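Local coordinates for aminopeptidase-like protein (Chaetomium thermophilum, PDB 5JM6) that probably acts as a zinc-dependent aminopeptidase of the M18 family, forming a dodecamer connected with the Cvt pathway of selective autophagy, at residues 359-362 and 363-367; 378-381 and 382-386; 350-353 and 354-358; 77-81 and 82-86. All coordinates share one frame; numbering follows the deposited sequence.

In the fold
Along the chain the order is interaction 4, 3, 1, 2. Interactions 3 and 1 adjoin in sequence and share helix 353-368, the first at its start and the second further along, with centres about 14 Å apart; both also touch the second subunit. Interaction 2 forms the short helix 380-383, the next one in the chain, and packs back on that long helix, L362 meeting T381 and E359 meeting L378, with Y382 reaching I358. Interaction 4, where helix 68-81 turns into edge strand 85-86, stands apart, about 10 Å from interactions 1 and 3 at the nearest atoms. All four thus link helices to the large mixed sheet, and interactions 1, 2 and 3 also touch neighbouring subunits.

Interaction 1 (359-362 and 363-367); sequences ERIL and ESFCS
E363, S364, F365 and C366 each give a backbone N-H to the carbonyl four residues earlier, those of E359, R360, I361 and L362, making 359-367 one uninterrupted length of alpha-helix. The first bond, from E363 N to E359 O, is 2.8 Å long and close to straight at 168°, while the last, from C366 N to L362 O at 2.9 Å, is more bent. The same four-residue spacing brings side chains together on one flank. I361 and F365 run side by side in the same direction, and CG2 of I361 comes up to the edge of the phenyl ring, in its plane, 3.8 Å from F365 CE2. Isoleucine suits the place because it branches at CB: CG1 lies beside the backbone N (chi1 -59°), leaving CG2 as the branch turned to the ring. This flank lies against the large mixed sheet, as helices do in alpha/beta folds, with I361 on F115, F365 on V117 and the ring of F365 edge-to-face with that of Y121. On another flank CD1 of L362 packs 4.0 Å from SG of C366, both buried, where a methyl and a thiol pack without needing solvent. R360 bonds the carbonyls of A89 and D91 and makes a cation-pi contact with W93, whose carbonyl in turn receives S364 OG. E359 and E363 pack on P375 of the second subunit.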
loop_
_atom_site.group_PDB
_atom_site.type_symbol
_atom_site.label_atom_id
_atom_site.label_comp_id
_atom_site.label_asym_id
_atom_site.label_seq_id
_atom_site.Cartn_x
_atom_site.Cartn_y
_atom_site.Cartn_z
ATOM N N GLU A 359 -10.311 -34.172 -49.488
ATOM C CA GLU A 359 -9.414 -35.000 -50.288
ATOM C C GLU A 359 -10.121 -36.268 -50.755
ATOM O O GLU A 359 -9.998 -36.664 -51.914
ATOM C CB GLU A 359 -8.148 -35.347 -49.500
ATOM C CG GLU A 359 -7.305 -34.131 -49.141
ATOM C CD GLU A 359 -6.006 -34.492 -48.444
ATOM O OE1 GLU A 359 -5.605 -35.674 -48.496
ATOM O OE2 GLU A 359 -5.384 -33.590 -47.844
ATOM N N ARG A 360 -10.877 -36.889 -49.855
ATOM C CA ARG A 360 -11.653 -38.075 -50.195
ATOM C C ARG A 360 -12.644 -37.822 -51.325
ATOM O O ARG A 360 -12.766 -38.632 -52.245
ATOM C CB ARG A 360 -12.416 -38.578 -48.978
ATOM C CG ARG A 360 -11.628 -39.412 -48.009
ATOM C CD ARG A 360 -12.505 -40.579 -47.642
ATOM N NE ARG A 360 -12.469 -40.924 -46.230
ATOM C CZ ARG A 360 -13.094 -41.979 -45.723
ATOM N NH1 ARG A 360 -13.784 -42.780 -46.524
ATOM N NH2 ARG A 360 -13.030 -42.237 -44.424
ATOM N N ILE A 361 -13.363 -36.707 -51.237
ATOM C CA ILE A 361 -14.323 -36.339 -52.270
ATOM C C ILE A 361 -13.621 -36.187 -53.610
ATOM O O ILE A 361 -14.054 -36.744 -54.619
ATOM C CB ILE A 361 -15.053 -35.025 -51.935
ATOM C CG1 ILE A 361 -15.790 -35.138 -50.600
ATOM C CG2 ILE A 361 -16.030 -34.664 -53.042
ATOM C CD1 ILE A 361 -16.248 -33.803 -50.051
ATOM N N LEU A 362 -12.524 -35.440 -53.609
ATOM C CA LEU A 362 -11.789 -35.178 -54.836
ATOM C C LEU A 362 -11.201 -36.457 -55.426
ATOM O O LEU A 362 -11.313 -36.694 -56.628
ATOM C CB LEU A 362 -10.687 -34.151 -54.584
ATOM C CG LEU A 362 -9.808 -33.835 -55.790
ATOM C CD1 LEU A 362 -10.660 -33.388 -56.967
ATOM C CD2 LEU A 362 -8.798 -32.769 -55.421
ATOM N N GLU A 363 -10.587 -37.284 -54.585
ATOM C CA GLU A 363 -10.032 -38.549 -55.056
ATOM C C GLU A 363 -11.121 -39.452 -55.622
ATOM O O GLU A 363 -10.884 -40.212 -56.562
ATOM C CB GLU A 363 -9.292 -39.274 -53.936
ATOM C CG GLU A 363 -8.772 -40.638 -54.348
ATOM C CD GLU A 363 -8.694 -41.597 -53.189
ATOM O OE1 GLU A 363 -9.651 -41.629 -52.390
ATOM O OE2 GLU A 363 -7.680 -42.317 -53.079
ATOM N N SER A 364 -12.315 -39.364 -55.047
ATOM C CA SER A 364 -13.450 -40.128 -55.547
ATOM C C SER A 364 -13.780 -39.726 -56.982
ATOM O O SER A 364 -13.899 -40.581 -57.858
ATOM C CB SER A 364 -14.671 -39.935 -54.646
ATOM O OG SER A 364 -15.775 -40.686 -55.120
ATOM N N PHE A 365 -13.912 -38.426 -57.226
ATOM C CA PHE A 365 -14.221 -37.947 -58.571
ATOM C C PHE A 365 -13.048 -38.138 -59.524
ATOM O O PHE A 365 -13.236 -38.192 -60.738
ATOM C CB PHE A 365 -14.639 -36.478 -58.541
ATOM C CG PHE A 365 -16.043 -36.268 -58.065
ATOM C CD1 PHE A 365 -17.108 -36.367 -58.946
ATOM C CD2 PHE A 365 -16.302 -35.984 -56.737
ATOM C CE1 PHE A 365 -18.404 -36.181 -58.509
ATOM C CE2 PHE A 365 -17.594 -35.795 -56.294
ATOM C CZ PHE A 365 -18.648 -35.896 -57.181
ATOM N N CYS A 366 -11.842 -38.242 -58.974
ATOM C CA CYS A 366 -10.669 -38.544 -59.788
ATOM C C CYS A 366 -10.731 -39.974 -60.321
ATOM O O CYS A 366 -10.310 -40.237 -61.447
ATOM C CB CYS A 366 -9.381 -38.335 -58.991
ATOM S SG CYS A 366 -8.940 -36.606 -58.713
ATOM N N SER A 367 -11.247 -40.896 -59.513
ATOM C CA SER A 367 -11.434 -42.272 -59.971
ATOM C C SER A 367 -12.444 -42.340 -61.104
ATOM O O SER A 367 -12.176 -42.939 -62.145
ATOM C CB SER A 367 -11.882 -43.185 -58.826
ATOM O OG SER A 367 -10.773 -43.767 -58.168
#

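Interaction 2 (378-381 and 382-386); sequences LGQT and YARSF
L378 lies over one face of the Y382 ring, and the two side chains cross obliquely. CD1 is the atom over the face: it sits 3.8 Å from the ring centroid and 26° off the normal, a CH-pi contact shifted toward the rim, with CZ of Y382 its nearest ring atom. CG of L378 adds a second touch, 3.5 Å from CE2 of Y382. The leucine gets there because its CG stands anti to the backbone N (chi1 -178°), which brings the branched end over the ring. Between them G379 adopts a positive phi, where any CB would collide with the preceding carbonyl, which explains the glycine. Q380 and R384 form a second pair, side by side and pointing the same way, with amide and guanidinium planes 59° apart. OE1 of Q380 comes to the guanidinium edge, 3.5 Å from NH2 of R384, but both groups are held from outside, NE2 by the carbonyl of G376 and NE by that of G124. The carbonyl of T381 is gripped twice, from opposite faces of its plane: by R384 N at 3.1 Å and by S385 OG at 2.8 Å. That serine oxygen also accepts from I127 N, a double role that suits a small hydroxyl. R90 of the third subunit packs on Q380, A383 and R384. With A383 N bonded to G379 O four back, while R384 N bonds T381 O three back and, weakly, Q380 O four back, this is a short, weakly bonded helix unwinding into strand 386-394 of the mixed sheet, where F386 bonds strand 127-133.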
loop_
_atom_site.group_PDB
_atom_site.type_symbol
_atom_site.label_atom_id
_atom_site.label_comp_id
_atom_site.label_asym_id
_atom_site.label_seq_id
_atom_site.Cartn_x
_atom_site.Cartn_y
_atom_site.Cartn_z
ATOM N N LEU A 378 -5.423 -31.386 -56.082
ATOM C CA LEU A 378 -5.747 -30.711 -54.840
ATOM C C LEU A 378 -4.821 -29.512 -54.736
ATOM O O LEU A 378 -3.600 -29.652 -54.768
ATOM C CB LEU A 378 -5.576 -31.636 -53.632
ATOM C CG LEU A 378 -5.945 -31.034 -52.273
ATOM C CD1 LEU A 378 -7.455 -31.009 -52.086
ATOM C CD2 LEU A 378 -5.270 -31.780 -51.133
ATOM N N GLY A 379 -5.407 -28.338 -54.578
ATOM C CA GLY A 379 -4.669 -27.092 -54.570
ATOM C C GLY A 379 -4.880 -26.293 -55.836
ATOM O O GLY A 379 -4.857 -25.067 -55.787
ATOM N N GLN A 380 -5.178 -26.962 -56.945
ATOM C CA GLN A 380 -5.877 -26.289 -58.026
ATOM C C GLN A 380 -7.286 -26.090 -57.503
ATOM O O GLN A 380 -7.897 -25.040 -57.693
ATOM C CB GLN A 380 -5.878 -27.098 -59.323
ATOM C CG GLN A 380 -4.533 -27.190 -60.014
ATOM C CD GLN A 380 -4.631 -27.848 -61.378
ATOM O OE1 GLN A 380 -5.347 -27.372 -62.258
ATOM N NE2 GLN A 380 -3.917 -28.955 -61.557
ATOM N N THR A 381 -7.783 -27.116 -56.818
ATOM C CA THR A 381 -9.074 -27.047 -56.154
ATOM C C THR A 381 -9.070 -25.960 -55.086
ATOM O O THR A 381 -9.937 -25.088 -55.077
ATOM C CB THR A 381 -9.451 -28.393 -55.506
ATOM O OG1 THR A 381 -9.465 -29.421 -56.503
ATOM C CG2 THR A 381 -10.821 -28.304 -54.859
ATOM N N TYR A 382 -8.085 -26.009 -54.193
ATOM C CA TYR A 382 -7.998 -25.033 -53.115
ATOM C C TYR A 382 -7.861 -23.608 -53.661
ATOM O O TYR A 382 -8.450 -22.674 -53.117
ATOM C CB TYR A 382 -6.830 -25.372 -52.180
ATOM C CG TYR A 382 -7.100 -26.540 -51.246
ATOM C CD1 TYR A 382 -8.388 -26.826 -50.811
ATOM C CD2 TYR A 382 -6.065 -27.355 -50.798
ATOM C CE1 TYR A 382 -8.638 -27.887 -49.959
ATOM C CE2 TYR A 382 -6.308 -28.418 -49.943
ATOM C CZ TYR A 382 -7.596 -28.678 -49.526
ATOM O OH TYR A 382 -7.846 -29.735 -48.679
ATOM N N ALA A 383 -7.114 -23.447 -54.751
ATOM C CA ALA A 383 -6.899 -22.125 -55.339
ATOM C C ALA A 383 -8.172 -21.534 -55.944
ATOM O O ALA A 383 -8.268 -20.324 -56.136
ATOM C CB ALA A 383 -5.805 -22.185 -56.393
ATOM N N ARG A 384 -9.135 -22.389 -56.268
ATOM C CA ARG A 384 -10.413 -21.925 -56.800
ATOM C C ARG A 384 -11.478 -21.830 -55.712
ATOM O O ARG A 384 -12.650 -21.583 -56.000
ATOM C CB ARG A 384 -10.883 -22.834 -57.935
ATOM C CG ARG A 384 -9.897 -22.905 -59.089
ATOM C CD ARG A 384 -10.500 -23.555 -60.322
ATOM N NE ARG A 384 -9.556 -24.477 -60.948
ATOM C CZ ARG A 384 -8.781 -24.176 -61.985
ATOM N NH1 ARG A 384 -8.834 -22.968 -62.532
ATOM N NH2 ARG A 384 -7.952 -25.086 -62.478
ATOM N N SER A 385 -11.077 -22.050 -54.464
ATOM C CA SER A 385 -12.042 -22.087 -53.377
ATOM C C SER A 385 -12.086 -20.795 -52.569
ATOM O O SER A 385 -11.279 -19.886 -52.768
ATOM C CB SER A 385 -11.726 -23.261 -52.448
ATOM O OG SER A 385 -11.859 -24.495 -53.131
ATOM N N PHE A 386 -13.051 -20.731 -51.657
ATOM C CA PHE A 386 -13.150 -19.649 -50.692
ATOM C C PHE A 386 -13.819 -20.182 -49.432
ATOM O O PHE A 386 -14.807 -20.913 -49.513
ATOM C CB PHE A 386 -13.932 -18.472 -51.276
ATOM C CG PHE A 386 -13.843 -17.219 -50.456
ATOM C CD1 PHE A 386 -14.679 -17.026 -49.369
ATOM C CD2 PHE A 386 -12.929 -16.231 -50.775
ATOM C CE1 PHE A 386 -14.603 -15.876 -48.614
ATOM C CE2 PHE A 386 -12.848 -15.076 -50.023
ATOM C CZ PHE A 386 -13.687 -14.898 -48.940
#

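Interaction 3 (350-353 and 354-358); sequences RGNF and LPITI
F353 O takes two bonds from T357, one from OG1 at 2.8 Å and one from the backbone N at 3.2 Å, arriving from opposite faces of the carbonyl plane. Threonine suits the position because its hydroxyl, set beside its own backbone N (chi1 -69°), can curl back to the preceding turn and donate to the carbonyl there. The F353 side chain runs alongside in the same direction, CE1 passing 3.9 Å from OG1 of T357. One residue earlier, N352 O receives I356 N in a nearly straight bond of 3.0 Å, 173° at the hydrogen. Beside that bond the two side chains meet at an angle: OD1 of N352 lies 3.5 Å from CB of I356, and ND2 lies 3.7 Å from CD1. With an alanine in place of N352, I356 would probably lose the amide flanking its CB and CD1, leaving a gap at the subunit contact, where M470 of the second subunit packs on N352. P355 fits the opening turn because its nitrogen, having no hydrogen, costs the helix no bond. Further out, F353 lies on S111, I113 and F336, and L354 on L332 and A334; R107 touches N352, F353 and I356. F353 is about 11 Å, side chain to side chain, from the zinc ligand H133. These contacts make up the first turn of helix 353-368, packed on strands 111-117 and 330-336 of the large mixed sheet of this alpha/beta fold.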
loop_
_atom_site.group_PDB
_atom_site.type_symbol
_atom_site.label_atom_id
_atom_site.label_comp_id
_atom_site.label_asym_id
_atom_site.label_seq_id
_atom_site.Cartn_x
_atom_site.Cartn_y
_atom_site.Cartn_z
ATOM N N ARG A 350 -9.111 -27.239 -36.309
ATOM C CA ARG A 350 -7.731 -27.417 -36.750
ATOM C C ARG A 350 -7.355 -28.912 -36.726
ATOM O O ARG A 350 -6.179 -29.269 -36.674
ATOM C CB ARG A 350 -6.763 -26.518 -35.959
ATOM C CG ARG A 350 -7.061 -26.348 -34.497
ATOM C CD ARG A 350 -6.305 -25.185 -33.862
ATOM N NE ARG A 350 -4.915 -25.087 -34.295
ATOM C CZ ARG A 350 -3.930 -24.656 -33.516
ATOM N NH1 ARG A 350 -4.181 -24.344 -32.255
ATOM N NH2 ARG A 350 -2.691 -24.582 -33.980
ATOM N N GLY A 351 -8.374 -29.771 -36.667
ATOM C CA GLY A 351 -8.202 -31.200 -36.891
ATOM C C GLY A 351 -8.403 -31.691 -38.326
ATOM O O GLY A 351 -8.820 -30.939 -39.208
ATOM N N ASN A 352 -8.116 -32.976 -38.531
ATOM C CA ASN A 352 -8.167 -33.664 -39.829
ATOM C C ASN A 352 -9.471 -33.519 -40.612
ATOM O O ASN A 352 -9.473 -33.585 -41.842
ATOM C CB ASN A 352 -7.910 -35.161 -39.598
ATOM C CG ASN A 352 -7.143 -35.822 -40.730
ATOM O OD1 ASN A 352 -6.809 -35.191 -41.732
ATOM N ND2 ASN A 352 -6.855 -37.109 -40.567
ATOM N N PHE A 353 -10.568 -33.308 -39.891
ATOM C CA PHE A 353 -11.906 -33.612 -40.394
ATOM C C PHE A 353 -12.244 -33.022 -41.768
ATOM O O PHE A 353 -12.566 -33.767 -42.692
ATOM C CB PHE A 353 -12.951 -33.147 -39.376
ATOM C CG PHE A 353 -14.331 -33.681 -39.637
ATOM C CD1 PHE A 353 -14.509 -34.864 -40.333
ATOM C CD2 PHE A 353 -15.449 -32.995 -39.191
ATOM C CE1 PHE A 353 -15.775 -35.357 -40.580
ATOM C CE2 PHE A 353 -16.720 -33.484 -39.434
ATOM C CZ PHE A 353 -16.882 -34.666 -40.131
ATOM N N LEU A 354 -12.181 -31.702 -41.913
ATOM C CA LEU A 354 -12.546 -31.092 -43.194
ATOM C C LEU A 354 -11.525 -31.334 -44.321
ATOM O O LEU A 354 -11.928 -31.627 -45.445
ATOM C CB LEU A 354 -12.805 -29.590 -43.033
ATOM C CG LEU A 354 -13.186 -28.875 -44.335
ATOM C CD1 LEU A 354 -14.521 -29.381 -44.874
ATOM C CD2 LEU A 354 -13.217 -27.365 -44.151
ATOM N N PRO A 355 -10.211 -31.186 -44.045
ATOM C CA PRO A 355 -9.280 -31.477 -45.144
ATOM C C PRO A 355 -9.336 -32.914 -45.671
ATOM O O PRO A 355 -9.380 -33.089 -46.888
ATOM C CB PRO A 355 -7.913 -31.187 -44.518
ATOM C CG PRO A 355 -8.194 -30.130 -43.524
ATOM C CD PRO A 355 -9.523 -30.511 -42.929
ATOM N N ILE A 356 -9.349 -33.916 -44.795
ATOM C CA ILE A 356 -9.336 -35.298 -45.268
ATOM C C ILE A 356 -10.642 -35.637 -45.991
ATOM O O ILE A 356 -10.645 -36.412 -46.947
ATOM C CB ILE A 356 -9.079 -36.307 -44.116
ATOM C CG1 ILE A 356 -8.782 -37.697 -44.685
ATOM C CG2 ILE A 356 -10.249 -36.363 -43.143
ATOM C CD1 ILE A 356 -8.162 -38.648 -43.687
ATOM N N THR A 357 -11.744 -35.032 -45.554
ATOM C CA THR A 357 -13.028 -35.231 -46.212
ATOM C C THR A 357 -12.993 -34.671 -47.628
ATOM O O THR A 357 -13.457 -35.313 -48.568
ATOM C CB THR A 357 -14.175 -34.573 -45.426
ATOM O OG1 THR A 357 -14.373 -35.280 -44.196
ATOM C CG2 THR A 357 -15.466 -34.598 -46.234
ATOM N N ILE A 358 -12.429 -33.477 -47.774
ATOM C CA ILE A 358 -12.313 -32.849 -49.082
ATOM C C ILE A 358 -11.433 -33.683 -50.008
ATOM O O ILE A 358 -11.779 -33.901 -51.169
ATOM C CB ILE A 358 -11.763 -31.412 -48.968
ATOM C CG1 ILE A 358 -12.803 -30.528 -48.276
ATOM C CG2 ILE A 358 -11.391 -30.858 -50.336
ATOM C CD1 ILE A 358 -12.764 -29.081 -48.670
#

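Interaction 4 (77-81 and 82-86); sequences QKLLK and AGYVE
A Schellman motif ends helix 68-81 at G83, and L79 and Y84 meet across it just before the chain enters strand 85-86. The characteristic 6→1 bond runs from Y84 N back five residues to L79 O, 2.8 Å long with 157° at the hydrogen; inside it G83 N makes a weak bond of 3.2 Å to L80 O. G83 has a positive phi, at which a CB would press on the carbonyl of A82, so glycine fits this reversal. The turn is closed by an apolar contact between the two residues joined by the 6→1 bond, a usual companion of the motif. CD2 of L79 stands over the centre of the Y84 ring, 3.6 Å from the centroid and only 6° off the normal, a CH-pi contact met squarely on the face. The ring can lie there because its CG is anti to the carbonyl carbon and beside the backbone N (chi1 -76°). A serine in place of Y84 would probably leave that methyl of L79 without its aromatic cover and open a gap between the helix end and the sheet. Both side chains are buried: L79 also packs on F104, I112 and A114 of the mixed sheet and on F315 and L319 of helix 305-320, while Y84 touches T116 and L318. On the more exposed side, L80 bends its end back so that CD2 comes 3.6 Å from Y84 O. Nearby a water donates to L80 O at 3.0 Å and, weakly, to Y84 O at 3.5 Å.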
loop_
_atom_site.group_PDB
_atom_site.type_symbol
_atom_site.label_atom_id
_atom_site.label_comp_id
_atom_site.label_asym_id
_atom_site.label_seq_id
_atom_site.Cartn_x
_atom_site.Cartn_y
_atom_site.Cartn_z
ATOM N N GLN A 77 -31.272 -35.220 -39.427
ATOM C CA GLN A 77 -32.646 -35.549 -39.804
ATOM C C GLN A 77 -33.172 -34.651 -40.921
ATOM O O GLN A 77 -33.968 -35.091 -41.744
ATOM C CB GLN A 77 -33.585 -35.464 -38.599
ATOM C CG GLN A 77 -33.287 -36.449 -37.482
ATOM C CD GLN A 77 -34.299 -36.361 -36.355
ATOM O OE1 GLN A 77 -35.304 -35.656 -36.463
ATOM N NE2 GLN A 77 -34.039 -37.074 -35.266
ATOM N N LYS A 78 -32.741 -33.396 -40.955
ATOM C CA LYS A 78 -33.195 -32.506 -42.016
ATOM C C LYS A 78 -32.447 -32.782 -43.319
ATOM O O LYS A 78 -33.024 -32.685 -44.400
ATOM C CB LYS A 78 -33.047 -31.042 -41.601
ATOM C CG LYS A 78 -33.820 -30.698 -40.337
ATOM C CD LYS A 78 -34.221 -29.235 -40.313
ATOM C CE LYS A 78 -35.625 -29.062 -39.757
ATOM N NZ LYS A 78 -36.050 -27.636 -39.785
ATOM N N LEU A 79 -31.170 -33.144 -43.217
ATOM C CA LEU A 79 -30.404 -33.514 -44.403
ATOM C C LEU A 79 -30.973 -34.779 -45.042
ATOM O O LEU A 79 -31.061 -34.876 -46.264
ATOM C CB LEU A 79 -28.926 -33.714 -44.064
ATOM C CG LEU A 79 -28.102 -32.462 -43.759
ATOM C CD1 LEU A 79 -26.719 -32.853 -43.276
ATOM C CD2 LEU A 79 -28.012 -31.552 -44.976
ATOM N N LEU A 80 -31.369 -35.741 -44.215
ATOM C CA LEU A 80 -31.935 -36.985 -44.727
ATOM C C LEU A 80 -33.313 -36.759 -45.347
ATOM O O LEU A 80 -33.665 -37.398 -46.338
ATOM C CB LEU A 80 -32.015 -38.037 -43.619
ATOM C CG LEU A 80 -30.683 -38.677 -43.212
ATOM C CD1 LEU A 80 -30.829 -39.458 -41.918
ATOM C CD2 LEU A 80 -30.156 -39.574 -44.320
ATOM N N LYS A 81 -34.087 -35.843 -44.775
ATOM C CA LYS A 81 -35.417 -35.555 -45.298
ATOM C C LYS A 81 -35.340 -34.776 -46.609
ATOM O O LYS A 81 -36.277 -34.798 -47.408
ATOM C CB LYS A 81 -36.242 -34.787 -44.264
ATOM C CG LYS A 81 -36.715 -35.650 -43.104
ATOM C CD LYS A 81 -37.268 -34.807 -41.967
ATOM C CE LYS A 81 -37.429 -35.635 -40.701
ATOM N NZ LYS A 81 -37.872 -34.811 -39.542
ATOM N N ALA A 82 -34.214 -34.102 -46.828
ATOM C CA ALA A 82 -33.989 -33.344 -48.055
ATOM C C ALA A 82 -33.295 -34.182 -49.130
ATOM O O ALA A 82 -33.013 -33.688 -50.222
ATOM C CB ALA A 82 -33.175 -32.094 -47.758
ATOM N N GLY A 83 -33.019 -35.444 -48.819
ATOM C CA GLY A 83 -32.438 -36.352 -49.793
ATOM C C GLY A 83 -30.922 -36.427 -49.816
ATOM O O GLY A 83 -30.337 -36.799 -50.834
ATOM N N TYR A 84 -30.280 -36.072 -48.708
ATOM C CA TYR A 84 -28.830 -36.208 -48.600
ATOM C C TYR A 84 -28.448 -37.644 -48.247
ATOM O O TYR A 84 -29.169 -38.333 -47.523
ATOM C CB TYR A 84 -28.258 -35.240 -47.558
ATOM C CG TYR A 84 -28.165 -33.798 -48.018
ATOM C CD1 TYR A 84 -29.308 -33.065 -48.319
ATOM C CD2 TYR A 84 -26.934 -33.162 -48.129
ATOM C CE1 TYR A 84 -29.225 -31.746 -48.733
ATOM C CE2 TYR A 84 -26.842 -31.842 -48.540
ATOM C CZ TYR A 84 -27.992 -31.139 -48.841
ATOM O OH TYR A 84 -27.910 -29.827 -49.250
ATOM N N VAL A 85 -27.310 -38.084 -48.770
ATOM C CA VAL A 85 -26.797 -39.425 -48.522
ATOM C C VAL A 85 -25.623 -39.358 -47.550
ATOM O O VAL A 85 -24.725 -38.538 -47.716
ATOM C CB VAL A 85 -26.353 -40.103 -49.834
ATOM C CG1 VAL A 85 -25.641 -41.416 -49.554
ATOM C CG2 VAL A 85 -27.547 -40.316 -50.751
ATOM N N GLU A 86 -25.635 -40.212 -46.531
ATOM C CA GLU A 86 -24.567 -40.215 -45.537
ATOM C C GLU A 86 -23.358 -41.005 -46.019
ATOM O O GLU A 86 -23.500 -42.117 -46.524
ATOM C CB GLU A 86 -25.062 -40.797 -44.211
ATOM C CG GLU A 86 -23.960 -40.963 -43.175
ATOM C CD GLU A 86 -24.484 -41.326 -41.800
ATOM O OE1 GLU A 86 -23.692 -41.275 -40.835
ATOM O OE2 GLU A 86 -25.681 -41.661 -41.679
HETATM O O HOH W 1 -32.353 -39.745 -47.561
#